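PDB 1TQ5: quercetin 2,3-dioxygenase from Escherichia coli, which catalyses in vitro the metal-dependent dioxygenation of the flavonol quercetin, opening its central ring with release of carbon monoxide, although its physiological role is unknown. Local coordinates for residues 56-61 and 98-103; 92-97 and 124-129; 63-68 and 115-120. One frame throughout, in Å; residues are numbered along the deposited sequence.

Interaction 1 of 3, residues 56-61 and 98-103; sequences THPHKD and GIRHSE. With CD (cadmium ion), chain B.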
loop_
_atom_site.group_PDB
_atom_site.type_symbol
_atom_site.label_atom_id
_atom_site.label_comp_id
_atom_site.label_asym_id
_atom_site.label_seq_id
_atom_site.Cartn_x
_atom_site.Cartn_y
_atom_site.Cartn_z
ATOM N N THR A 56 12.670 15.085 -8.729
ATOM C CA THR A 56 13.610 13.978 -8.581
ATOM C C THR A 56 14.271 13.922 -7.206
ATOM O O THR A 56 14.731 14.937 -6.682
ATOM C CB THR A 56 14.724 14.038 -9.642
ATOM O OG1 THR A 56 14.149 14.268 -10.935
ATOM C CG2 THR A 56 15.488 12.721 -9.671
ATOM N N HIS A 57 14.320 12.719 -6.641
ATOM C CA HIS A 57 14.921 12.478 -5.330
ATOM C C HIS A 57 15.437 11.041 -5.257
ATOM O O HIS A 57 14.900 10.142 -5.912
ATOM C CB HIS A 57 13.893 12.732 -4.224
ATOM C CG HIS A 57 12.504 12.310 -4.588
ATOM N ND1 HIS A 57 12.147 10.993 -4.771
ATOM C CD2 HIS A 57 11.391 13.038 -4.835
ATOM C CE1 HIS A 57 10.874 10.929 -5.118
ATOM N NE2 HIS A 57 10.392 12.155 -5.164
ATOM N N PRO A 58 16.485 10.807 -4.456
ATOM C CA PRO A 58 17.082 9.478 -4.303
ATOM C C PRO A 58 16.427 8.555 -3.281
ATOM O O PRO A 58 15.779 8.999 -2.339
ATOM C CB PRO A 58 18.517 9.804 -3.913
ATOM C CG PRO A 58 18.305 10.963 -2.978
ATOM C CD PRO A 58 17.284 11.817 -3.737
ATOM N N HIS A 59 16.627 7.261 -3.490
ATOM C CA HIS A 59 16.120 6.220 -2.608
ATOM C C HIS A 59 17.147 5.110 -2.564
ATOM O O HIS A 59 17.843 4.865 -3.547
ATOM C CB HIS A 59 14.800 5.654 -3.120
ATOM C CG HIS A 59 13.608 6.439 -2.689
ATOM N ND1 HIS A 59 13.313 6.666 -1.364
ATOM C CD2 HIS A 59 12.648 7.068 -3.405
ATOM C CE1 HIS A 59 12.222 7.405 -1.280
ATOM N NE2 HIS A 59 11.800 7.663 -2.504
ATOM N N LYS A 60 17.230 4.437 -1.425
ATOM C CA LYS A 60 18.181 3.356 -1.246
ATOM C C LYS A 60 17.513 2.268 -0.413
ATOM O O LYS A 60 16.726 2.563 0.480
ATOM C CB LYS A 60 19.420 3.888 -0.524
ATOM C CG LYS A 60 20.648 3.004 -0.604
ATOM C CD LYS A 60 21.778 3.593 0.231
ATOM C CE LYS A 60 23.107 2.920 -0.059
ATOM N NZ LYS A 60 23.603 3.239 -1.430
ATOM N N ASP A 61 17.823 1.014 -0.726
ATOM C CA ASP A 61 17.282 -0.142 -0.014
ATOM C C ASP A 61 15.831 0.028 0.440
ATOM O O ASP A 61 15.576 0.342 1.601
ATOM C CB ASP A 61 18.146 -0.460 1.211
ATOM C CG ASP A 61 19.635 -0.437 0.903
ATOM O OD1 ASP A 61 20.055 -1.061 -0.097
ATOM O OD2 ASP A 61 20.386 0.202 1.670
ATOM N N GLY A 98 20.696 2.040 -5.049
ATOM C CA GLY A 98 20.499 3.476 -5.157
ATOM C C GLY A 98 19.720 3.831 -6.406
ATOM O O GLY A 98 19.854 3.163 -7.432
ATOM N N ILE A 99 18.910 4.884 -6.334
ATOM C CA ILE A 99 18.115 5.284 -7.487
ATOM C C ILE A 99 17.399 6.611 -7.226
ATOM O O ILE A 99 17.158 6.986 -6.079
ATOM C CB ILE A 99 17.073 4.172 -7.823
ATOM C CG1 ILE A 99 16.942 3.993 -9.339
ATOM C CG2 ILE A 99 15.727 4.488 -7.175
ATOM C CD1 ILE A 99 16.355 5.165 -10.072
ATOM N N ARG A 100 17.082 7.327 -8.298
ATOM C CA ARG A 100 16.375 8.595 -8.200
ATOM C C ARG A 100 15.122 8.509 -9.061
ATOM O O ARG A 100 15.134 7.889 -10.124
ATOM C CB ARG A 100 17.258 9.744 -8.692
ATOM C CG ARG A 100 18.275 10.231 -7.673
ATOM C CD ARG A 100 19.261 11.215 -8.288
ATOM N NE ARG A 100 20.156 10.566 -9.243
ATOM C CZ ARG A 100 21.008 9.593 -8.931
ATOM N NH1 ARG A 100 21.090 9.149 -7.683
ATOM N NH2 ARG A 100 21.776 9.057 -9.870
ATOM N N HIS A 101 14.032 9.111 -8.603
ATOM C CA HIS A 101 12.816 9.075 -9.396
ATOM C C HIS A 101 11.913 10.249 -9.087
ATOM O O HIS A 101 12.130 10.984 -8.125
ATOM C CB HIS A 101 12.045 7.768 -9.167
ATOM C CG HIS A 101 11.279 7.726 -7.881
ATOM N ND1 HIS A 101 10.038 7.137 -7.775
ATOM C CD2 HIS A 101 11.577 8.197 -6.646
ATOM C CE1 HIS A 101 9.604 7.247 -6.532
ATOM N NE2 HIS A 101 10.518 7.887 -5.826
ATOM N N SER A 102 10.906 10.427 -9.931
ATOM C CA SER A 102 9.932 11.487 -9.752
ATOM C C SER A 102 8.588 10.923 -10.181
ATOM O O SER A 102 8.527 9.978 -10.970
ATOM C CB SER A 102 10.284 12.699 -10.618
ATOM O OG SER A 102 10.076 12.413 -11.987
ATOM N N GLU A 103 7.520 11.498 -9.645
ATOM C CA GLU A 103 6.154 11.089 -9.957
ATOM C C GLU A 103 5.300 12.340 -10.010
ATOM O O GLU A 103 5.295 13.125 -9.067
ATOM C CB GLU A 103 5.588 10.170 -8.870
ATOM C CG GLU A 103 5.667 8.689 -9.175
ATOM C CD GLU A 103 6.845 8.025 -8.505
ATOM O OE1 GLU A 103 7.058 8.290 -7.302
ATOM O OE2 GLU A 103 7.545 7.232 -9.173
HETATM CD CD CD B . 10.084 8.828 -3.467
HETATM O O HOH W 1 9.944 9.856 -1.007
HETATM O O HOH W 2 7.978 7.612 -2.777
#

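Interaction 2 of 3, residues 92-97 and 124-129; sequences IMSAGT and NGITPR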
loop_
_atom_site.group_PDB
_atom_site.type_symbol
_atom_site.label_atom_id
_atom_site.label_comp_id
_atom_site.label_asym_id
_atom_site.label_seq_id
_atom_site.Cartn_x
_atom_site.Cartn_y
_atom_site.Cartn_z
ATOM N N ILE A 92 5.763 -1.032 -9.086
ATOM C CA ILE A 92 6.661 -1.281 -7.975
ATOM C C ILE A 92 8.080 -0.966 -8.403
ATOM O O ILE A 92 8.447 -1.153 -9.565
ATOM C CB ILE A 92 6.563 -2.738 -7.468
ATOM C CG1 ILE A 92 7.364 -2.883 -6.168
ATOM C CG2 ILE A 92 7.078 -3.701 -8.521
ATOM C CD1 ILE A 92 7.172 -4.216 -5.467
HETATM N N MSE A 93 8.870 -0.471 -7.461
HETATM C CA MSE A 93 10.253 -0.113 -7.727
HETATM C C MSE A 93 11.134 -0.507 -6.544
HETATM O O MSE A 93 10.772 -0.285 -5.387
HETATM C CB MSE A 93 10.336 1.395 -7.961
HETATM C CG MSE A 93 11.689 1.929 -8.384
HETATM SE SE MSE A 93 11.609 3.728 -8.613
HETATM C CE MSE A 93 11.949 4.287 -6.933
ATOM N N SER A 94 12.279 -1.110 -6.840
ATOM C CA SER A 94 13.230 -1.501 -5.810
ATOM C C SER A 94 14.377 -0.503 -5.881
ATOM O O SER A 94 15.074 -0.432 -6.892
ATOM C CB SER A 94 13.766 -2.911 -6.075
ATOM O OG SER A 94 12.751 -3.890 -5.942
ATOM N N ALA A 95 14.565 0.280 -4.822
ATOM C CA ALA A 95 15.642 1.265 -4.807
ATOM C C ALA A 95 16.997 0.561 -4.874
ATOM O O ALA A 95 17.959 1.093 -5.426
ATOM C CB ALA A 95 15.557 2.127 -3.549
ATOM N N GLY A 96 17.058 -0.641 -4.313
ATOM C CA GLY A 96 18.294 -1.402 -4.326
ATOM C C GLY A 96 19.496 -0.612 -3.846
ATOM O O GLY A 96 19.445 0.045 -2.807
ATOM N N THR A 97 20.580 -0.670 -4.614
ATOM C CA THR A 97 21.812 0.028 -4.260
ATOM C C THR A 97 21.685 1.550 -4.311
ATOM O O THR A 97 22.471 2.267 -3.691
ATOM C CB THR A 97 22.975 -0.411 -5.179
ATOM O OG1 THR A 97 22.571 -0.307 -6.550
ATOM C CG2 THR A 97 23.372 -1.850 -4.879
ATOM N N ASN A 124 19.329 -6.423 1.355
ATOM C CA ASN A 124 19.803 -5.076 1.063
ATOM C C ASN A 124 20.852 -5.059 -0.042
ATOM O O ASN A 124 21.507 -6.066 -0.308
ATOM C CB ASN A 124 20.393 -4.432 2.321
ATOM C CG ASN A 124 19.390 -4.330 3.450
ATOM O OD1 ASN A 124 18.322 -3.735 3.299
ATOM N ND2 ASN A 124 19.730 -4.912 4.595
ATOM N N GLY A 125 21.001 -3.901 -0.680
ATOM C CA GLY A 125 21.977 -3.756 -1.744
ATOM C C GLY A 125 21.670 -4.543 -3.004
ATOM O O GLY A 125 22.586 -4.956 -3.715
ATOM N N ILE A 126 20.389 -4.757 -3.286
ATOM C CA ILE A 126 20.000 -5.495 -4.481
ATOM C C ILE A 126 20.140 -4.587 -5.696
ATOM O O ILE A 126 20.529 -3.427 -5.573
ATOM C CB ILE A 126 18.538 -5.969 -4.421
ATOM C CG1 ILE A 126 17.600 -4.779 -4.640
ATOM C CG2 ILE A 126 18.259 -6.623 -3.080
ATOM C CD1 ILE A 126 16.351 -5.121 -5.430
ATOM N N THR A 127 19.802 -5.115 -6.865
ATOM C CA THR A 127 19.891 -4.353 -8.100
ATOM C C THR A 127 18.579 -3.632 -8.421
ATOM O O THR A 127 17.507 -4.238 -8.419
ATOM C CB THR A 127 20.273 -5.270 -9.276
ATOM O OG1 THR A 127 20.181 -4.540 -10.506
ATOM C CG2 THR A 127 19.354 -6.478 -9.323
ATOM N N PRO A 128 18.653 -2.323 -8.703
ATOM C CA PRO A 128 17.489 -1.493 -9.029
ATOM C C PRO A 128 16.613 -2.097 -10.121
ATOM O O PRO A 128 17.114 -2.547 -11.148
ATOM C CB PRO A 128 18.123 -0.178 -9.467
ATOM C CG PRO A 128 19.359 -0.111 -8.618
ATOM C CD PRO A 128 19.890 -1.520 -8.725
ATOM N N ARG A 129 15.302 -2.097 -9.898
ATOM C CA ARG A 129 14.369 -2.646 -10.874
ATOM C C ARG A 129 13.034 -1.918 -10.828
ATOM O O ARG A 129 12.634 -1.390 -9.789
ATOM C CB ARG A 129 14.143 -4.131 -10.610
ATOM C CG ARG A 129 13.575 -4.413 -9.238
ATOM C CD ARG A 129 12.202 -5.054 -9.316
ATOM N NE ARG A 129 11.583 -5.103 -7.995
ATOM C CZ ARG A 129 10.466 -5.762 -7.708
ATOM N NH1 ARG A 129 9.828 -6.442 -8.652
ATOM N NH2 ARG A 129 9.994 -5.738 -6.469
#

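Interaction 3 of 3, residues 63-68 and 115-120; sequences EILTYV and YQIWIM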
loop_
_atom_site.group_PDB
_atom_site.type_symbol
_atom_site.label_atom_id
_atom_site.label_comp_id
_atom_site.label_asym_id
_atom_site.label_seq_id
_atom_site.Cartn_x
_atom_site.Cartn_y
_atom_site.Cartn_z
ATOM N N GLU A 63 11.517 -1.139 -1.088
ATOM C CA GLU A 63 10.581 -1.517 -2.142
ATOM C C GLU A 63 9.466 -0.481 -2.098
ATOM O O GLU A 63 8.759 -0.371 -1.094
ATOM C CB GLU A 63 9.998 -2.912 -1.882
ATOM C CG GLU A 63 11.040 -4.029 -1.795
ATOM C CD GLU A 63 11.704 -4.330 -3.132
ATOM O OE1 GLU A 63 11.093 -5.035 -3.964
ATOM O OE2 GLU A 63 12.837 -3.853 -3.355
ATOM N N ILE A 64 9.320 0.284 -3.173
ATOM C CA ILE A 64 8.294 1.319 -3.237
ATOM C C ILE A 64 7.152 0.919 -4.159
ATOM O O ILE A 64 7.329 0.799 -5.371
ATOM C CB ILE A 64 8.872 2.655 -3.742
ATOM C CG1 ILE A 64 10.132 3.015 -2.955
ATOM C CG2 ILE A 64 7.828 3.753 -3.592
ATOM C CD1 ILE A 64 9.907 3.191 -1.474
ATOM N N LEU A 65 5.976 0.723 -3.573
ATOM C CA LEU A 65 4.801 0.329 -4.335
ATOM C C LEU A 65 3.784 1.460 -4.432
ATOM O O LEU A 65 3.501 2.133 -3.444
ATOM C CB LEU A 65 4.141 -0.876 -3.675
ATOM C CG LEU A 65 2.752 -1.240 -4.200
ATOM C CD1 LEU A 65 2.873 -1.926 -5.551
ATOM C CD2 LEU A 65 2.064 -2.147 -3.199
ATOM N N THR A 66 3.233 1.660 -5.625
ATOM C CA THR A 66 2.224 2.694 -5.836
ATOM C C THR A 66 0.908 2.076 -6.325
ATOM O O THR A 66 0.912 1.218 -7.204
ATOM C CB THR A 66 2.664 3.716 -6.906
ATOM O OG1 THR A 66 3.958 4.243 -6.578
ATOM C CG2 THR A 66 1.657 4.855 -6.990
ATOM N N TYR A 67 -0.203 2.504 -5.739
ATOM C CA TYR A 67 -1.524 2.043 -6.149
ATOM C C TYR A 67 -2.356 3.285 -6.460
ATOM O O TYR A 67 -2.652 4.080 -5.569
ATOM C CB TYR A 67 -2.190 1.217 -5.042
ATOM C CG TYR A 67 -3.572 0.711 -5.406
ATOM C CD1 TYR A 67 -3.876 0.335 -6.718
ATOM C CD2 TYR A 67 -4.569 0.586 -4.440
ATOM C CE1 TYR A 67 -5.136 -0.152 -7.060
ATOM C CE2 TYR A 67 -5.836 0.098 -4.771
ATOM C CZ TYR A 67 -6.110 -0.269 -6.085
ATOM O OH TYR A 67 -7.350 -0.756 -6.423
ATOM N N VAL A 68 -2.700 3.459 -7.735
ATOM C CA VAL A 68 -3.478 4.612 -8.174
ATOM C C VAL A 68 -4.973 4.358 -8.024
ATOM O O VAL A 68 -5.512 3.397 -8.575
ATOM C CB VAL A 68 -3.176 4.960 -9.647
ATOM C CG1 VAL A 68 -3.913 6.230 -10.042
ATOM C CG2 VAL A 68 -1.667 5.129 -9.844
ATOM N N TYR A 115 -1.962 5.680 -3.305
ATOM C CA TYR A 115 -1.377 5.163 -2.081
ATOM C C TYR A 115 0.094 4.947 -2.406
ATOM O O TYR A 115 0.422 4.378 -3.443
ATOM C CB TYR A 115 -1.981 3.812 -1.685
ATOM C CG TYR A 115 -3.162 3.886 -0.743
ATOM C CD1 TYR A 115 -4.454 3.622 -1.192
ATOM C CD2 TYR A 115 -2.982 4.196 0.606
ATOM C CE1 TYR A 115 -5.543 3.660 -0.318
ATOM C CE2 TYR A 115 -4.064 4.239 1.489
ATOM C CZ TYR A 115 -5.344 3.967 1.018
ATOM O OH TYR A 115 -6.418 3.994 1.882
ATOM N N GLN A 116 0.974 5.424 -1.537
ATOM C CA GLN A 116 2.412 5.233 -1.717
ATOM C C GLN A 116 2.844 4.323 -0.575
ATOM O O GLN A 116 2.876 4.741 0.579
ATOM C CB GLN A 116 3.157 6.567 -1.643
ATOM C CG GLN A 116 3.198 7.321 -2.958
ATOM C CD GLN A 116 4.035 6.616 -4.010
ATOM O OE1 GLN A 116 5.255 6.495 -3.878
ATOM N NE2 GLN A 116 3.382 6.144 -5.060
ATOM N N ILE A 117 3.169 3.081 -0.913
ATOM C CA ILE A 117 3.559 2.069 0.067
ATOM C C ILE A 117 5.056 1.742 0.053
ATOM O O ILE A 117 5.630 1.518 -1.009
ATOM C CB ILE A 117 2.786 0.760 -0.201
ATOM C CG1 ILE A 117 1.286 1.057 -0.349
ATOM C CG2 ILE A 117 3.050 -0.242 0.908
ATOM C CD1 ILE A 117 0.666 1.721 0.854
ATOM N N TRP A 118 5.678 1.700 1.230
ATOM C CA TRP A 118 7.101 1.367 1.336
ATOM C C TRP A 118 7.272 0.068 2.108
ATOM O O TRP A 118 6.756 -0.082 3.218
ATOM C CB TRP A 118 7.885 2.462 2.063
ATOM C CG TRP A 118 8.050 3.753 1.308
ATOM C CD1 TRP A 118 7.238 4.245 0.322
ATOM C CD2 TRP A 118 9.033 4.763 1.558
ATOM N NE1 TRP A 118 7.653 5.501 -0.050
ATOM C CE2 TRP A 118 8.752 5.843 0.693
ATOM C CE3 TRP A 118 10.120 4.863 2.435
ATOM C CZ2 TRP A 118 9.521 7.014 0.679
ATOM C CZ3 TRP A 118 10.884 6.025 2.423
ATOM C CH2 TRP A 118 10.579 7.085 1.549
ATOM N N ILE A 119 8.003 -0.868 1.516
ATOM C CA ILE A 119 8.248 -2.154 2.147
ATOM C C ILE A 119 9.746 -2.399 2.277
ATOM O O ILE A 119 10.479 -2.350 1.291
ATOM C CB ILE A 119 7.599 -3.284 1.332
ATOM C CG1 ILE A 119 6.078 -3.122 1.375
ATOM C CG2 ILE A 119 8.014 -4.656 1.887
ATOM C CD1 ILE A 119 5.341 -4.041 0.436
HETATM N N MSE A 120 10.204 -2.645 3.498
HETATM C CA MSE A 120 11.621 -2.900 3.719
HETATM C C MSE A 120 12.027 -4.212 3.063
HETATM O O MSE A 120 11.415 -5.245 3.301
HETATM C CB MSE A 120 11.938 -2.979 5.212
HETATM C CG MSE A 120 13.362 -3.433 5.482
HETATM SE SE MSE A 120 13.763 -3.597 7.221
HETATM C CE MSE A 120 14.707 -2.080 7.482
#

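Interaction 1 of 3, residues 56-61 and 98-103
H57, H59 and H101 bring three imidazoles together where strand 56-59 runs antiparallel to strand 99-103, at one margin of a four-stranded sheet, and this strand pair carries a cadmium ion. H59 NE2 binds the cadmium at 2.3 Å. H101 NE2 binds the cadmium at 2.6 Å, and two waters also bind it. H57 also belongs to the divalent-cation site, but as modelled its nearest nitrogen, ND1, is 3.3 Å from the cadmium. H57 and H59 are the His-X-His of the first cupin motif; H101 comes from the second strand, and E103 is, by analogy with relatives, probably a ligand of the native metal, though it does not bind the cadmium. A chi1 of 77° brings the H101 ring to the edge of H57. There H101 NE2 lies 3.1 Å from H57 CE1, the two planes turned 80° apart. The carbonyl O of H101 sits above one face of the H57 ring, toward its rim. The backbones of H57 and H101 bond to each other both ways, and H59 N reaches I99 O at 2.7 Å. On the other face of the sheet, R100 CG packs 3.8 Å from P58 CB.

Interaction 2 of 3, residues 92-97 and 124-129
S94 and R129 pair where the chain leaving loop 124-128 enters strand 129-133, an outermost strand of the seven-stranded sheet in the N-terminal cupin domain. They form an antiparallel hydrogen-bonded pair: S94 N gives to R129 O at 3.0 Å, while the return bond from R129 N to S94 O is weak. The side chains join on the same face of the sheet. R129 NE donates to S94 OG at 2.7 Å, almost perfectly straight (175°) and with the oxygen in the guanidinium plane; NH2 adds a weak second bond. CG of R129 sits between its backbone N and carbonyl carbon (chi1 60°), and together with the bend at chi2 (117°) this lays CG to NE alongside S94. I92 CG2 lies over one face of the guanidinium, 3.7 Å above its plane. Salt bridges from NH2 to E63 and from NH1 to E131 restrict its rotation, as does a bond from NH2 to the carbonyl of K155 in the C-terminal domain, and E63 also holds S94 OG.

Toward the turn, I126 CD1 presses tightly on S94 CB at 3.5 Å. The carbonyl O of I126 accepts a weak bond from T97 N at 2.9 Å and lies against G96 CA, where a beta carbon would collide with it; the positive phi of G96 also favours glycine. The P128 ring crosses the T97 side chain at about a right angle, CD being 3.7 Å from T97 OG1. The selenomethionine M93 turns its CB away from the loop, and its side chain packs against the metal ligand H101. The whole is an outer strand laid along the sheet of a cupin beta-sandwich, reached through a turn beside the metal-binding strands.

Interaction 3 of 3, residues 63-68 and 115-120
Over one face of the W118 indole sits the CD1 methyl of I64, 3.3 Å from the centroid of the five-membered ring and only 6° off its normal, a CH-pi contact; the indole also meets the ring of metal ligand H59 with the planes nearly perpendicular. I64 and W118 form a non-hydrogen-bonded pair in adjacent antiparallel strands of the seven-stranded sheet of the N-terminal cupin domain. Their side chains run side by side, and the I64 chain, CG1 anti to the carbonyl carbon (chi1 -50°), turns CD1 in over the indole. Were W118 replaced by an alanine, I64 CD1 would probably lose its aromatic cover, and a gap would be likely to open beside the H59 ring.

On the other face of the sheet the rings of Y67 and Y115 approach obliquely. Y67 stacks on F90 and its OH bonds to E222, while Y115 OH bonds to Q186, so both hydroxyls reach the C-terminal domain. L65 and I119 pack on L145 of the same domain, consistent with two cupins set face to face. Between the strands, E63 with I119, L65 with I117 and Y67 with Y115 are hydrogen-bonded pairs, each bonded both ways. Of these six bonds, L65 N to I117 O measures 2.7 Å. Beneath them L65 CB rests 4.1 Å from I117 CB.

In the fold
From the N terminus the chain passes 56-61, then 63-68, 92-97, 98-103, 115-120 and 124-129. Interaction 1 closes a loop of 36 residues, interaction 3 one of 46 and interaction 2 one of 26; each crosses both others, and none nests. Strand 63-70 follows 53-59 directly, so the chain steps from the four-stranded, metal-bearing sheet into the seven-stranded one, and it steps back between 90-94 and 99-104. These passages touch: D61 N lies 2.8 Å from G96 O, joining interactions 1 and 2. Strands 63-70 and 90-94 are neighbours, M93 O meeting I64 N, so interactions 2 and 3 share one sheet, whose order there is 112-119, 63-70, 90-94, 129-133.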